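Local structure of hydrazine synthase subunit alpha (Candidatus Kuenenia stuttgartiensis, 5C2V) at residues Val160-Met165 / Ile198-Gly203; Asn398-Gly403 / Val408-Tyr413; Arg642-Arg647 / Ile761-Gln766; Arg648-Ile653 / Arg754-Glu759. The protein catalyses, as part of the hydrazine synthase complex, the condensation of hydroxylamine with ammonia to hydrazine, and carries two heme c groups. All coordinates share one frame; numbering follows the deposited sequence.

Interaction 1. Residues Val160-Met165 / Ile198-Gly203; sequences VEKTGM and IQRITG
Ile198 meets Met165 at the methyl end of the thioether. The two side chains run at about a right angle to each other, Ile198 CD1 lying 3.7 Å from Met165 CE and 4.1 Å from Met165 SD. Bends at chi2 (-77°) and chi3 (-64°) fold the methionine so that CE faces the isoleucine. Two residues on, Arg200 works along its length. Its CB and CD lie beside one methyl of Val160, with Arg200 CD 3.8 Å from Val160 CG1. The straight run from CG to NE then carries the guanidinium past the aliphatic part of Lys162, where Arg200 NH2 is 4.0 Å from Lys162 CD. The polar ends have other partners: Arg200 NH1 reaches Arg142 O and Glu28 of the gamma subunit, while Lys162 NZ reaches Glu137 O and Glu22 of that subunit. These two acids would offset the like charges. The helix is finishing here, with Thr202 N bonded to Ile198 O and Gly203 leaving helical geometry at positive phi. Helix 196-201 packs beside strand 154-171, whose Val160 and Lys162 are backbone-paired with Gly141 and Gly139 of strand 139-146; Ile143 of that strand also touches Val160 and Arg200.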
loop_
_atom_site.group_PDB
_atom_site.type_symbol
_atom_site.label_atom_id
_atom_site.label_comp_id
_atom_site.label_asym_id
_atom_site.label_seq_id
_atom_site.Cartn_x
_atom_site.Cartn_y
_atom_site.Cartn_z
ATOM N N VAL D 160 -12.254 -24.814 -48.113
ATOM C CA VAL D 160 -12.053 -25.356 -46.775
ATOM C C VAL D 160 -13.336 -25.181 -45.965
ATOM O O VAL D 160 -14.017 -24.164 -46.095
ATOM C CB VAL D 160 -10.857 -24.672 -46.062
ATOM C CG1 VAL D 160 -10.983 -23.156 -46.127
ATOM C CG2 VAL D 160 -10.726 -25.151 -44.623
ATOM N N GLU D 161 -13.672 -26.165 -45.137
ATOM C CA GLU D 161 -14.829 -26.048 -44.257
ATOM C C GLU D 161 -14.651 -24.871 -43.310
ATOM O O GLU D 161 -13.605 -24.732 -42.678
ATOM C CB GLU D 161 -15.041 -27.338 -43.461
ATOM C CG GLU D 161 -16.121 -28.251 -44.019
ATOM C CD GLU D 161 -17.519 -27.703 -43.801
ATOM O OE1 GLU D 161 -17.770 -27.123 -42.723
ATOM O OE2 GLU D 161 -18.366 -27.852 -44.705
ATOM N N LYS D 162 -15.669 -24.024 -43.204
ATOM C CA LYS D 162 -15.581 -22.906 -42.281
ATOM C C LYS D 162 -16.156 -23.340 -40.945
ATOM O O LYS D 162 -17.364 -23.512 -40.792
ATOM C CB LYS D 162 -16.324 -21.679 -42.815
ATOM C CG LYS D 162 -15.887 -21.231 -44.199
ATOM C CD LYS D 162 -16.712 -20.042 -44.664
ATOM C CE LYS D 162 -18.181 -20.413 -44.786
ATOM N NZ LYS D 162 -19.065 -19.215 -44.789
ATOM N N THR D 163 -15.264 -23.499 -39.976
ATOM C CA THR D 163 -15.627 -23.952 -38.644
ATOM C C THR D 163 -15.218 -22.877 -37.658
ATOM O O THR D 163 -16.055 -22.284 -36.976
ATOM C CB THR D 163 -14.947 -25.287 -38.286
ATOM O OG1 THR D 163 -13.551 -25.211 -38.598
ATOM C CG2 THR D 163 -15.567 -26.428 -39.077
ATOM N N GLY D 164 -13.916 -22.632 -37.594
ATOM C CA GLY D 164 -13.389 -21.565 -36.772
ATOM C C GLY D 164 -11.995 -21.858 -36.265
ATOM O O GLY D 164 -11.298 -22.739 -36.766
ATOM N N MET D 165 -11.596 -21.098 -35.255
ATOM C CA MET D 165 -10.313 -21.266 -34.601
ATOM C C MET D 165 -10.564 -21.579 -33.135
ATOM O O MET D 165 -11.649 -21.311 -32.617
ATOM C CB MET D 165 -9.462 -20.005 -34.746
ATOM C CG MET D 165 -9.220 -19.572 -36.183
ATOM S SD MET D 165 -7.977 -20.579 -37.007
ATOM C CE MET D 165 -6.531 -20.177 -36.030
ATOM N N ILE D 198 -6.250 -20.641 -41.788
ATOM C CA ILE D 198 -5.229 -19.604 -41.852
ATOM C C ILE D 198 -4.821 -19.385 -43.308
ATOM O O ILE D 198 -4.554 -18.260 -43.730
ATOM C CB ILE D 198 -3.996 -19.978 -40.999
ATOM C CG1 ILE D 198 -4.375 -20.023 -39.519
ATOM C CG2 ILE D 198 -2.865 -18.987 -41.212
ATOM C CD1 ILE D 198 -4.849 -18.696 -38.972
ATOM N N GLN D 199 -4.802 -20.467 -44.078
ATOM C CA GLN D 199 -4.489 -20.387 -45.501
ATOM C C GLN D 199 -5.613 -19.685 -46.253
ATOM O O GLN D 199 -5.385 -19.044 -47.277
ATOM C CB GLN D 199 -4.248 -21.782 -46.081
ATOM C CG GLN D 199 -3.628 -21.770 -47.468
ATOM C CD GLN D 199 -3.294 -23.159 -47.974
ATOM O OE1 GLN D 199 -3.726 -24.164 -47.408
ATOM N NE2 GLN D 199 -2.515 -23.222 -49.047
ATOM N N ARG D 200 -6.829 -19.810 -45.737
ATOM C CA ARG D 200 -7.975 -19.135 -46.324
ATOM C C ARG D 200 -7.864 -17.642 -46.067
ATOM O O ARG D 200 -8.037 -16.832 -46.977
ATOM C CB ARG D 200 -9.286 -19.693 -45.758
ATOM C CG ARG D 200 -10.470 -18.735 -45.842
ATOM C CD ARG D 200 -11.797 -19.471 -45.696
ATOM N NE ARG D 200 -12.917 -18.562 -45.463
ATOM C CZ ARG D 200 -13.501 -17.828 -46.406
ATOM N NH1 ARG D 200 -13.071 -17.884 -47.658
ATOM N NH2 ARG D 200 -14.515 -17.032 -46.094
ATOM N N ILE D 201 -7.569 -17.283 -44.821
ATOM C CA ILE D 201 -7.440 -15.879 -44.449
ATOM C C ILE D 201 -6.162 -15.220 -44.979
ATOM O O ILE D 201 -6.225 -14.210 -45.681
ATOM C CB ILE D 201 -7.478 -15.715 -42.917
ATOM C CG1 ILE D 201 -8.757 -16.335 -42.346
ATOM C CG2 ILE D 201 -7.376 -14.247 -42.535
ATOM C CD1 ILE D 201 -8.868 -16.241 -40.838
ATOM N N THR D 202 -5.008 -15.786 -44.636
ATOM C CA THR D 202 -3.715 -15.210 -45.016
ATOM C C THR D 202 -3.236 -15.583 -46.421
ATOM O O THR D 202 -2.652 -14.758 -47.123
ATOM C CB THR D 202 -2.613 -15.609 -44.014
ATOM O OG1 THR D 202 -2.454 -17.033 -44.016
ATOM C CG2 THR D 202 -2.968 -15.138 -42.612
ATOM N N GLY D 203 -3.486 -16.823 -46.827
ATOM C CA GLY D 203 -2.937 -17.339 -48.070
ATOM C C GLY D 203 -1.796 -18.318 -47.853
ATOM O O GLY D 203 -1.125 -18.726 -48.801
#

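Interaction 2. Residues Asn398-Gly403 / Val408-Tyr413; sequences NTFTAG and VTVVTY
The Phe400 ring has Tyr413 CE1 over one face and Val408 O at its edge, in the ring plane, 3.8 Å from Phe400 CD2. The tyrosine turns its own edge to that face, an offset edge-to-face pair with centroids 5.9 Å apart and planes at 77°, while one face of its ring takes Val408 CG1, seated 3.5 Å above the plane over the centre. Val408 thus touches both rings, the tyrosine through CG1 and the phenylalanine through its carbonyl. The setting is a small beta-hairpin, strand 401-403 paired antiparallel with 406-408, followed by a loop that brings Tyr413 back to Thr399 and Phe400, just before the first strand. A chi1 of -161°, which swings CG away from the backbone N, sends the tyrosine ring to the carbonyl of Thr399, placing Tyr413 OH 3.0 Å from Thr399 O. Nearby, a water donates to Asn398 OD1, which also accepts from Asn138 of the gamma subunit. That subunit adds Phe132, edge-to-face with Phe400, and Arg128, bonded to Val410 O, so the hairpin and its loop form part of the alpha-gamma interface. At the backbone the link is slight: Val408 N gives only a weak bond to Phe400 O, bent to 116°. Farther along, Thr401 OG1 makes an ST turn, accepting from Gly403 N at 3.0 Å, and is also bonded to Phe406 O.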
loop_
_atom_site.group_PDB
_atom_site.type_symbol
_atom_site.label_atom_id
_atom_site.label_comp_id
_atom_site.label_asym_id
_atom_site.label_seq_id
_atom_site.Cartn_x
_atom_site.Cartn_y
_atom_site.Cartn_z
ATOM N N ASN D 398 -8.573 -8.844 -38.924
ATOM C CA ASN D 398 -7.544 -9.232 -39.882
ATOM C C ASN D 398 -6.179 -9.438 -39.233
ATOM O O ASN D 398 -5.694 -8.575 -38.501
ATOM C CB ASN D 398 -7.432 -8.182 -40.989
ATOM C CG ASN D 398 -8.686 -8.090 -41.835
ATOM O OD1 ASN D 398 -8.838 -8.813 -42.819
ATOM N ND2 ASN D 398 -9.592 -7.196 -41.457
ATOM N N THR D 399 -5.564 -10.584 -39.508
ATOM C CA THR D 399 -4.241 -10.891 -38.976
ATOM C C THR D 399 -3.151 -10.692 -40.025
ATOM O O THR D 399 -3.273 -11.140 -41.165
ATOM C CB THR D 399 -4.164 -12.333 -38.442
ATOM O OG1 THR D 399 -2.793 -12.682 -38.210
ATOM C CG2 THR D 399 -4.766 -13.310 -39.440
ATOM N N PHE D 400 -2.092 -9.993 -39.633
ATOM C CA PHE D 400 -0.958 -9.757 -40.516
ATOM C C PHE D 400 0.189 -10.740 -40.282
ATOM O O PHE D 400 1.276 -10.578 -40.834
ATOM C CB PHE D 400 -0.485 -8.311 -40.383
ATOM C CG PHE D 400 -1.386 -7.328 -41.074
ATOM C CD1 PHE D 400 -2.525 -6.845 -40.449
ATOM C CD2 PHE D 400 -1.114 -6.918 -42.369
ATOM C CE1 PHE D 400 -3.362 -5.953 -41.095
ATOM C CE2 PHE D 400 -1.946 -6.027 -43.020
ATOM C CZ PHE D 400 -3.071 -5.543 -42.382
ATOM N N THR D 401 -0.041 -11.739 -39.434
ATOM C CA THR D 401 0.943 -12.801 -39.247
ATOM C C THR D 401 0.359 -14.190 -39.511
ATOM O O THR D 401 -0.774 -14.492 -39.132
ATOM C CB THR D 401 1.552 -12.778 -37.827
ATOM O OG1 THR D 401 2.411 -13.913 -37.656
ATOM C CG2 THR D 401 0.461 -12.809 -36.765
ATOM N N ALA D 402 1.152 -15.025 -40.175
ATOM C CA ALA D 402 0.797 -16.410 -40.462
ATOM C C ALA D 402 1.292 -17.330 -39.347
ATOM O O ALA D 402 1.286 -18.553 -39.488
ATOM C CB ALA D 402 1.351 -16.842 -41.810
ATOM N N GLY D 403 1.738 -16.727 -38.248
ATOM C CA GLY D 403 2.349 -17.459 -37.153
ATOM C C GLY D 403 3.865 -17.421 -37.162
ATOM O O GLY D 403 4.459 -16.475 -37.681
ATOM N N VAL D 408 3.030 -10.985 -42.900
ATOM C CA VAL D 408 2.220 -10.763 -44.095
ATOM C C VAL D 408 2.360 -9.316 -44.554
ATOM O O VAL D 408 2.055 -8.392 -43.801
ATOM C CB VAL D 408 0.728 -11.083 -43.857
ATOM C CG1 VAL D 408 -0.067 -10.872 -45.133
ATOM C CG2 VAL D 408 0.558 -12.509 -43.353
ATOM N N THR D 409 2.818 -9.130 -45.790
ATOM C CA THR D 409 3.108 -7.800 -46.323
ATOM C C THR D 409 1.898 -6.874 -46.258
ATOM O O THR D 409 0.761 -7.313 -46.406
ATOM C CB THR D 409 3.598 -7.873 -47.784
ATOM O OG1 THR D 409 2.601 -8.507 -48.595
ATOM C CG2 THR D 409 4.896 -8.659 -47.874
ATOM N N VAL D 410 2.153 -5.594 -46.017
ATOM C CA VAL D 410 1.082 -4.610 -45.915
ATOM C C VAL D 410 0.739 -4.055 -47.297
ATOM O O VAL D 410 -0.294 -3.412 -47.486
ATOM C CB VAL D 410 1.473 -3.458 -44.962
ATOM C CG1 VAL D 410 2.525 -2.568 -45.604
ATOM C CG2 VAL D 410 0.248 -2.646 -44.555
ATOM N N VAL D 411 1.605 -4.326 -48.268
ATOM C CA VAL D 411 1.408 -3.821 -49.622
ATOM C C VAL D 411 0.550 -4.767 -50.459
ATOM O O VAL D 411 -0.568 -4.426 -50.843
ATOM C CB VAL D 411 2.751 -3.591 -50.339
ATOM C CG1 VAL D 411 2.519 -3.037 -51.736
ATOM C CG2 VAL D 411 3.629 -2.650 -49.529
ATOM N N THR D 412 1.084 -5.950 -50.753
ATOM C CA THR D 412 0.381 -6.926 -51.582
ATOM C C THR D 412 -0.354 -7.998 -50.773
ATOM O O THR D 412 -1.042 -8.843 -51.345
ATOM C CB THR D 412 1.355 -7.629 -52.542
ATOM O OG1 THR D 412 2.324 -8.366 -51.786
ATOM C CG2 THR D 412 2.070 -6.609 -53.413
ATOM N N TYR D 413 -0.207 -7.947 -49.452
ATOM C CA TYR D 413 -0.744 -8.964 -48.543
ATOM C C TYR D 413 -0.313 -10.373 -48.954
ATOM O O TYR D 413 -1.144 -11.226 -49.265
ATOM C CB TYR D 413 -2.272 -8.876 -48.475
ATOM C CG TYR D 413 -2.877 -9.537 -47.253
ATOM C CD1 TYR D 413 -2.872 -8.897 -46.021
ATOM C CD2 TYR D 413 -3.459 -10.796 -47.335
ATOM C CE1 TYR D 413 -3.424 -9.495 -44.901
ATOM C CE2 TYR D 413 -4.013 -11.402 -46.222
ATOM C CZ TYR D 413 -3.993 -10.747 -45.009
ATOM O OH TYR D 413 -4.544 -11.346 -43.899
HETATM O O HOH W 1 -6.532 -10.903 -42.597
#

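Interaction 3. Residues Arg642-Arg647 / Ile761-Gln766; sequences RTVDFR and IDLGAQ
Leu763 and Gln766, which both touch the 642-647 segment, are tied together by a bond from Gln766 NE2 to Leu763 O, 2.6 Å long. The acceptor lies nearly in the plane of the Gln766 amide, but the donor is tilted from the carbonyl plane. The bond spans the end of helix 751-762, where Gly764 closes a Schellman motif. Across the contact, Leu763 CD1 sits against the branch of Val644, 3.8 Å from Val644 CB and equally near its CG2, and Phe646 CB lies 3.7 Å from Gln766 O, a carbonyl that is bonded to Trp760 NE1. In the 642-647 segment, Asp645 N-caps helix 646-657. Its OD1 takes a weak bond from Arg647 N and a stronger one from Arg647 NE (2.8 Å), while Arg647 NH2 reaches Asp645 OD2 at 2.7 Å, a side-on grip with one nitrogen to each oxygen. NH1 of the same arginine makes salt bridges to Asp768 and Asp774, both calcium ligands. No hydrogen bond crosses; the meeting is van der Waals, apolar at Val644 and Leu763, while the polar groups bond within their own segments or beyond them. Arg647 is second-shell to the calcium site, and its positive charge would probably offset part of these aspartates' negative charge.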
loop_
_atom_site.group_PDB
_atom_site.type_symbol
_atom_site.label_atom_id
_atom_site.label_comp_id
_atom_site.label_asym_id
_atom_site.label_seq_id
_atom_site.Cartn_x
_atom_site.Cartn_y
_atom_site.Cartn_z
ATOM N N ARG D 642 23.839 -10.804 -25.527
ATOM C CA ARG D 642 24.700 -10.476 -24.395
ATOM C C ARG D 642 23.935 -10.183 -23.106
ATOM O O ARG D 642 22.880 -9.546 -23.123
ATOM C CB ARG D 642 25.585 -9.275 -24.745
ATOM C CG ARG D 642 26.643 -8.947 -23.702
ATOM C CD ARG D 642 27.497 -7.763 -24.128
ATOM N NE ARG D 642 26.731 -6.520 -24.186
ATOM C CZ ARG D 642 26.673 -5.632 -23.199
ATOM N NH1 ARG D 642 27.338 -5.846 -22.071
ATOM N NH2 ARG D 642 25.952 -4.528 -23.337
ATOM N N THR D 643 24.482 -10.658 -21.992
ATOM C CA THR D 643 23.960 -10.351 -20.666
ATOM C C THR D 643 25.117 -10.061 -19.716
ATOM O O THR D 643 26.277 -10.307 -20.050
ATOM C CB THR D 643 23.112 -11.500 -20.095
ATOM O OG1 THR D 643 22.381 -11.039 -18.952
ATOM C CG2 THR D 643 24.001 -12.666 -19.686
ATOM N N VAL D 644 24.803 -9.530 -18.540
ATOM C CA VAL D 644 25.823 -9.290 -17.527
ATOM C C VAL D 644 25.694 -10.293 -16.386
ATOM O O VAL D 644 24.690 -10.315 -15.675
ATOM C CB VAL D 644 25.740 -7.862 -16.960
ATOM C CG1 VAL D 644 26.848 -7.634 -15.944
ATOM C CG2 VAL D 644 25.829 -6.841 -18.082
ATOM N N ASP D 645 26.715 -11.127 -16.224
ATOM C CA ASP D 645 26.736 -12.131 -15.167
ATOM C C ASP D 645 27.725 -11.725 -14.079
ATOM O O ASP D 645 28.863 -11.363 -14.373
ATOM C CB ASP D 645 27.100 -13.503 -15.739
ATOM C CG ASP D 645 26.926 -14.621 -14.732
ATOM O OD1 ASP D 645 27.883 -14.895 -13.976
ATOM O OD2 ASP D 645 25.837 -15.231 -14.702
ATOM N N PHE D 646 27.288 -11.787 -12.824
ATOM C CA PHE D 646 28.093 -11.302 -11.705
ATOM C C PHE D 646 29.406 -12.065 -11.545
ATOM O O PHE D 646 30.435 -11.480 -11.214
ATOM C CB PHE D 646 27.294 -11.378 -10.402
ATOM C CG PHE D 646 28.010 -10.791 -9.220
ATOM C CD1 PHE D 646 28.000 -9.426 -8.996
ATOM C CD2 PHE D 646 28.695 -11.605 -8.331
ATOM C CE1 PHE D 646 28.658 -8.880 -7.910
ATOM C CE2 PHE D 646 29.356 -11.067 -7.243
ATOM C CZ PHE D 646 29.337 -9.702 -7.032
ATOM N N ARG D 647 29.364 -13.371 -11.779
ATOM C CA ARG D 647 30.537 -14.218 -11.602
ATOM C C ARG D 647 31.559 -14.012 -12.715
ATOM O O ARG D 647 32.763 -13.954 -12.464
ATOM C CB ARG D 647 30.120 -15.686 -11.542
ATOM C CG ARG D 647 28.991 -15.957 -10.567
ATOM C CD ARG D 647 28.222 -17.205 -10.954
ATOM N NE ARG D 647 27.549 -17.048 -12.238
ATOM C CZ ARG D 647 26.856 -18.007 -12.840
ATOM N NH1 ARG D 647 26.743 -19.202 -12.273
ATOM N NH2 ARG D 647 26.277 -17.773 -14.009
ATOM N N ILE D 761 23.305 -3.645 -12.360
ATOM C CA ILE D 761 22.279 -3.189 -11.430
ATOM C C ILE D 761 20.951 -2.914 -12.137
ATOM O O ILE D 761 19.888 -3.301 -11.647
ATOM C CB ILE D 761 22.729 -1.924 -10.677
ATOM C CG1 ILE D 761 23.989 -2.218 -9.862
ATOM C CG2 ILE D 761 21.624 -1.418 -9.770
ATOM C CD1 ILE D 761 24.434 -1.068 -8.990
ATOM N N ASP D 762 21.015 -2.259 -13.292
ATOM C CA ASP D 762 19.812 -1.948 -14.063
ATOM C C ASP D 762 19.096 -3.209 -14.546
ATOM O O ASP D 762 17.880 -3.204 -14.743
ATOM C CB ASP D 762 20.159 -1.058 -15.258
ATOM C CG ASP D 762 19.952 0.415 -14.967
ATOM O OD1 ASP D 762 19.745 0.767 -13.786
ATOM O OD2 ASP D 762 20.000 1.221 -15.919
ATOM N N LEU D 763 19.855 -4.285 -14.735
ATOM C CA LEU D 763 19.294 -5.563 -15.163
ATOM C C LEU D 763 18.574 -6.292 -14.031
ATOM O O LEU D 763 17.945 -7.326 -14.253
ATOM C CB LEU D 763 20.389 -6.466 -15.735
ATOM C CG LEU D 763 20.822 -6.228 -17.183
ATOM C CD1 LEU D 763 22.055 -7.052 -17.501
ATOM C CD2 LEU D 763 19.691 -6.567 -18.142
ATOM N N GLY D 764 18.661 -5.751 -12.821
ATOM C CA GLY D 764 18.074 -6.397 -11.661
ATOM C C GLY D 764 19.093 -7.003 -10.713
ATOM O O GLY D 764 18.721 -7.652 -9.736
ATOM N N ALA D 765 20.374 -6.802 -11.015
ATOM C CA ALA D 765 21.469 -7.202 -10.131
ATOM C C ALA D 765 21.448 -8.691 -9.799
ATOM O O ALA D 765 21.527 -9.074 -8.632
ATOM C CB ALA D 765 21.436 -6.378 -8.847
ATOM N N GLN D 766 21.345 -9.525 -10.828
ATOM C CA GLN D 766 21.339 -10.968 -10.632
ATOM C C GLN D 766 22.734 -11.492 -10.308
ATOM O O GLN D 766 23.699 -10.732 -10.235
ATOM C CB GLN D 766 20.793 -11.685 -11.872
ATOM C CG GLN D 766 19.334 -11.395 -12.188
ATOM C CD GLN D 766 19.149 -10.094 -12.942
ATOM O OE1 GLN D 766 20.119 -9.422 -13.289
ATOM N NE2 GLN D 766 17.898 -9.735 -13.206
#

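Interaction 4. Residues Arg648-Ile653 / Arg754-Glu759; sequences RDIQPI and RYAIVE
Apolar contacts carry this helix pair, and most pass through the end of Ile650. Its CD1 lies over the backbone of the opposite helix, 3.6 Å from Ala756 O, and also reaches side chains: Ile650 CD1 is 4.1 Å from Ile757 CG1 and 4.3 Å from Ala756 CB. CB does not aim at the partner helix; the bend at chi2 (-56°) brings CD1 round to it. One turn later Ile653 adds a looser touch, its CD1 4.4 Å from Ala756 CB, so the small alanine is met by two isoleucines. No hydrogen bond crosses the interface. Polar bonding stays within each helix: Val758 N to Arg754 O and Glu759 N to Tyr755 O keep one regular, whereas the other has a wider pi-type turn at 648-650 and a kink at Pro652, whose nitrogen has no hydrogen to give. Of the charged groups, Asp649 accepts from Asp645 N, and Arg754 makes a cation-pi contact with Tyr723. The axes of the two segments approach to 9.9 Å, with 132° between their N-to-C directions. Pairing a helix before the heme-binding cysteines with a late helix is consistent with the N- and C-terminal helix pair of c-type cytochromes. Helix 646-657 leads directly into heme-binding Cys658, and beyond helix 751-762 lie Leu718 and Leu722 of helix 717-722, both packed on Ile757.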
loop_
_atom_site.group_PDB
_atom_site.type_symbol
_atom_site.label_atom_id
_atom_site.label_comp_id
_atom_site.label_asym_id
_atom_site.label_seq_id
_atom_site.Cartn_x
_atom_site.Cartn_y
_atom_site.Cartn_z
ATOM N N ARG D 648 31.067 -13.910 -13.944
ATOM C CA ARG D 648 31.927 -13.777 -15.114
ATOM C C ARG D 648 32.428 -12.349 -15.329
ATOM O O ARG D 648 33.561 -12.140 -15.763
ATOM C CB ARG D 648 31.180 -14.250 -16.362
ATOM C CG ARG D 648 32.035 -14.327 -17.614
ATOM C CD ARG D 648 31.304 -13.728 -18.803
ATOM N NE ARG D 648 29.980 -14.314 -18.985
ATOM C CZ ARG D 648 29.015 -13.761 -19.713
ATOM N NH1 ARG D 648 29.224 -12.603 -20.323
ATOM N NH2 ARG D 648 27.839 -14.363 -19.826
ATOM N N ASP D 649 31.583 -11.371 -15.020
ATOM C CA ASP D 649 31.854 -9.983 -15.386
ATOM C C ASP D 649 32.253 -9.099 -14.201
ATOM O O ASP D 649 33.362 -8.567 -14.165
ATOM C CB ASP D 649 30.632 -9.386 -16.091
ATOM C CG ASP D 649 30.271 -10.132 -17.365
ATOM O OD1 ASP D 649 31.197 -10.566 -18.082
ATOM O OD2 ASP D 649 29.065 -10.291 -17.647
ATOM N N ILE D 650 31.344 -8.937 -13.244
ATOM C CA ILE D 650 31.531 -7.998 -12.137
ATOM C C ILE D 650 32.586 -8.431 -11.111
ATOM O O ILE D 650 33.464 -7.643 -10.736
ATOM C CB ILE D 650 30.203 -7.763 -11.390
ATOM C CG1 ILE D 650 29.108 -7.329 -12.369
ATOM C CG2 ILE D 650 30.382 -6.732 -10.287
ATOM C CD1 ILE D 650 29.465 -6.106 -13.186
ATOM N N GLN D 651 32.487 -9.677 -10.655
ATOM C CA GLN D 651 33.367 -10.186 -9.603
ATOM C C GLN D 651 34.868 -10.036 -9.897
ATOM O O GLN D 651 35.619 -9.658 -9.002
ATOM C CB GLN D 651 33.051 -11.658 -9.309
ATOM C CG GLN D 651 33.898 -12.261 -8.194
ATOM C CD GLN D 651 33.464 -11.804 -6.813
ATOM O OE1 GLN D 651 32.300 -11.945 -6.437
ATOM N NE2 GLN D 651 34.400 -11.250 -6.051
ATOM N N PRO D 652 35.319 -10.335 -11.134
ATOM C CA PRO D 652 36.748 -10.105 -11.388
ATOM C C PRO D 652 37.146 -8.634 -11.262
ATOM O O PRO D 652 38.246 -8.334 -10.791
ATOM C CB PRO D 652 36.932 -10.596 -12.827
ATOM C CG PRO D 652 35.842 -11.585 -13.024
ATOM C CD PRO D 652 34.678 -11.033 -12.264
ATOM N N ILE D 653 36.258 -7.735 -11.678
ATOM C CA ILE D 653 36.490 -6.304 -11.524
ATOM C C ILE D 653 36.622 -5.959 -10.046
ATOM O O ILE D 653 37.501 -5.188 -9.652
ATOM C CB ILE D 653 35.354 -5.465 -12.143
ATOM C CG1 ILE D 653 35.147 -5.836 -13.611
ATOM C CG2 ILE D 653 35.649 -3.979 -12.005
ATOM C CD1 ILE D 653 34.012 -5.083 -14.273
ATOM N N ARG D 754 32.848 0.375 -14.796
ATOM C CA ARG D 754 31.826 1.103 -14.058
ATOM C C ARG D 754 30.456 0.941 -14.709
ATOM O O ARG D 754 29.465 0.663 -14.029
ATOM C CB ARG D 754 32.196 2.586 -13.960
ATOM C CG ARG D 754 31.289 3.395 -13.049
ATOM C CD ARG D 754 31.831 4.799 -12.834
ATOM N NE ARG D 754 31.830 5.588 -14.062
ATOM C CZ ARG D 754 32.287 6.833 -14.149
ATOM N NH1 ARG D 754 32.781 7.436 -13.075
ATOM N NH2 ARG D 754 32.246 7.477 -15.307
ATOM N N TYR D 755 30.405 1.097 -16.029
ATOM C CA TYR D 755 29.142 0.956 -16.740
ATOM C C TYR D 755 28.709 -0.503 -16.808
ATOM O O TYR D 755 27.537 -0.798 -17.034
ATOM C CB TYR D 755 29.231 1.540 -18.149
ATOM C CG TYR D 755 27.874 1.699 -18.794
ATOM C CD1 TYR D 755 27.016 2.716 -18.394
ATOM C CD2 TYR D 755 27.443 0.829 -19.785
ATOM C CE1 TYR D 755 25.771 2.866 -18.969
ATOM C CE2 TYR D 755 26.198 0.972 -20.367
ATOM C CZ TYR D 755 25.366 1.993 -19.954
ATOM O OH TYR D 755 24.124 2.143 -20.527
ATOM N N ALA D 756 29.656 -1.418 -16.624
ATOM C CA ALA D 756 29.309 -2.828 -16.509
ATOM C C ALA D 756 28.542 -3.036 -15.213
ATOM O O ALA D 756 27.539 -3.755 -15.178
ATOM C CB ALA D 756 30.549 -3.705 -16.552
ATOM N N ILE D 757 29.013 -2.393 -14.147
ATOM C CA ILE D 757 28.301 -2.430 -12.872
ATOM C C ILE D 757 26.919 -1.784 -13.005
ATOM O O ILE D 757 25.920 -2.323 -12.514
ATOM C CB ILE D 757 29.099 -1.723 -11.759
ATOM C CG1 ILE D 757 30.438 -2.429 -11.538
ATOM C CG2 ILE D 757 28.299 -1.688 -10.465
ATOM C CD1 ILE D 757 31.281 -1.810 -10.446
ATOM N N VAL D 758 26.870 -0.637 -13.679
ATOM C CA VAL D 758 25.608 0.059 -13.932
ATOM C C VAL D 758 24.603 -0.842 -14.649
ATOM O O VAL D 758 23.448 -0.959 -14.229
ATOM C CB VAL D 758 25.825 1.334 -14.771
ATOM C CG1 VAL D 758 24.489 1.942 -15.173
ATOM C CG2 VAL D 758 26.667 2.342 -14.002
ATOM N N GLU D 759 25.055 -1.481 -15.724
ATOM C CA GLU D 759 24.226 -2.413 -16.480
ATOM C C GLU D 759 23.754 -3.568 -15.608
ATOM O O GLU D 759 22.587 -3.961 -15.666
ATOM C CB GLU D 759 24.988 -2.959 -17.689
ATOM C CG GLU D 759 25.056 -2.007 -18.866
ATOM C CD GLU D 759 25.730 -2.628 -20.074
ATOM O OE1 GLU D 759 26.686 -3.410 -19.887
ATOM O OE2 GLU D 759 25.299 -2.339 -21.210
#

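In the fold
The four contacts form two neighbouring pairs. Interactions 1 and 2, centres 14 Å apart, touch where Tyr413 packs on the carbonyls of Ile201 and Thr202 and Thr399 meets both side chains; both reach the gamma subunit. Interactions 3 and 4, centres 8 Å apart, use the same two helices of the cytochrome c region, interaction 4 nested within the chain loop that interaction 3 closes, and Arg642 bridges to Glu759 between them. They belong to the setting of the bis-histidine heme: the Ile757 side chain is about 5 Å from it and that of Phe646 about 10 Å. Between the two pairs, nearest atoms of interactions 2 and 3 are about 24 Å apart.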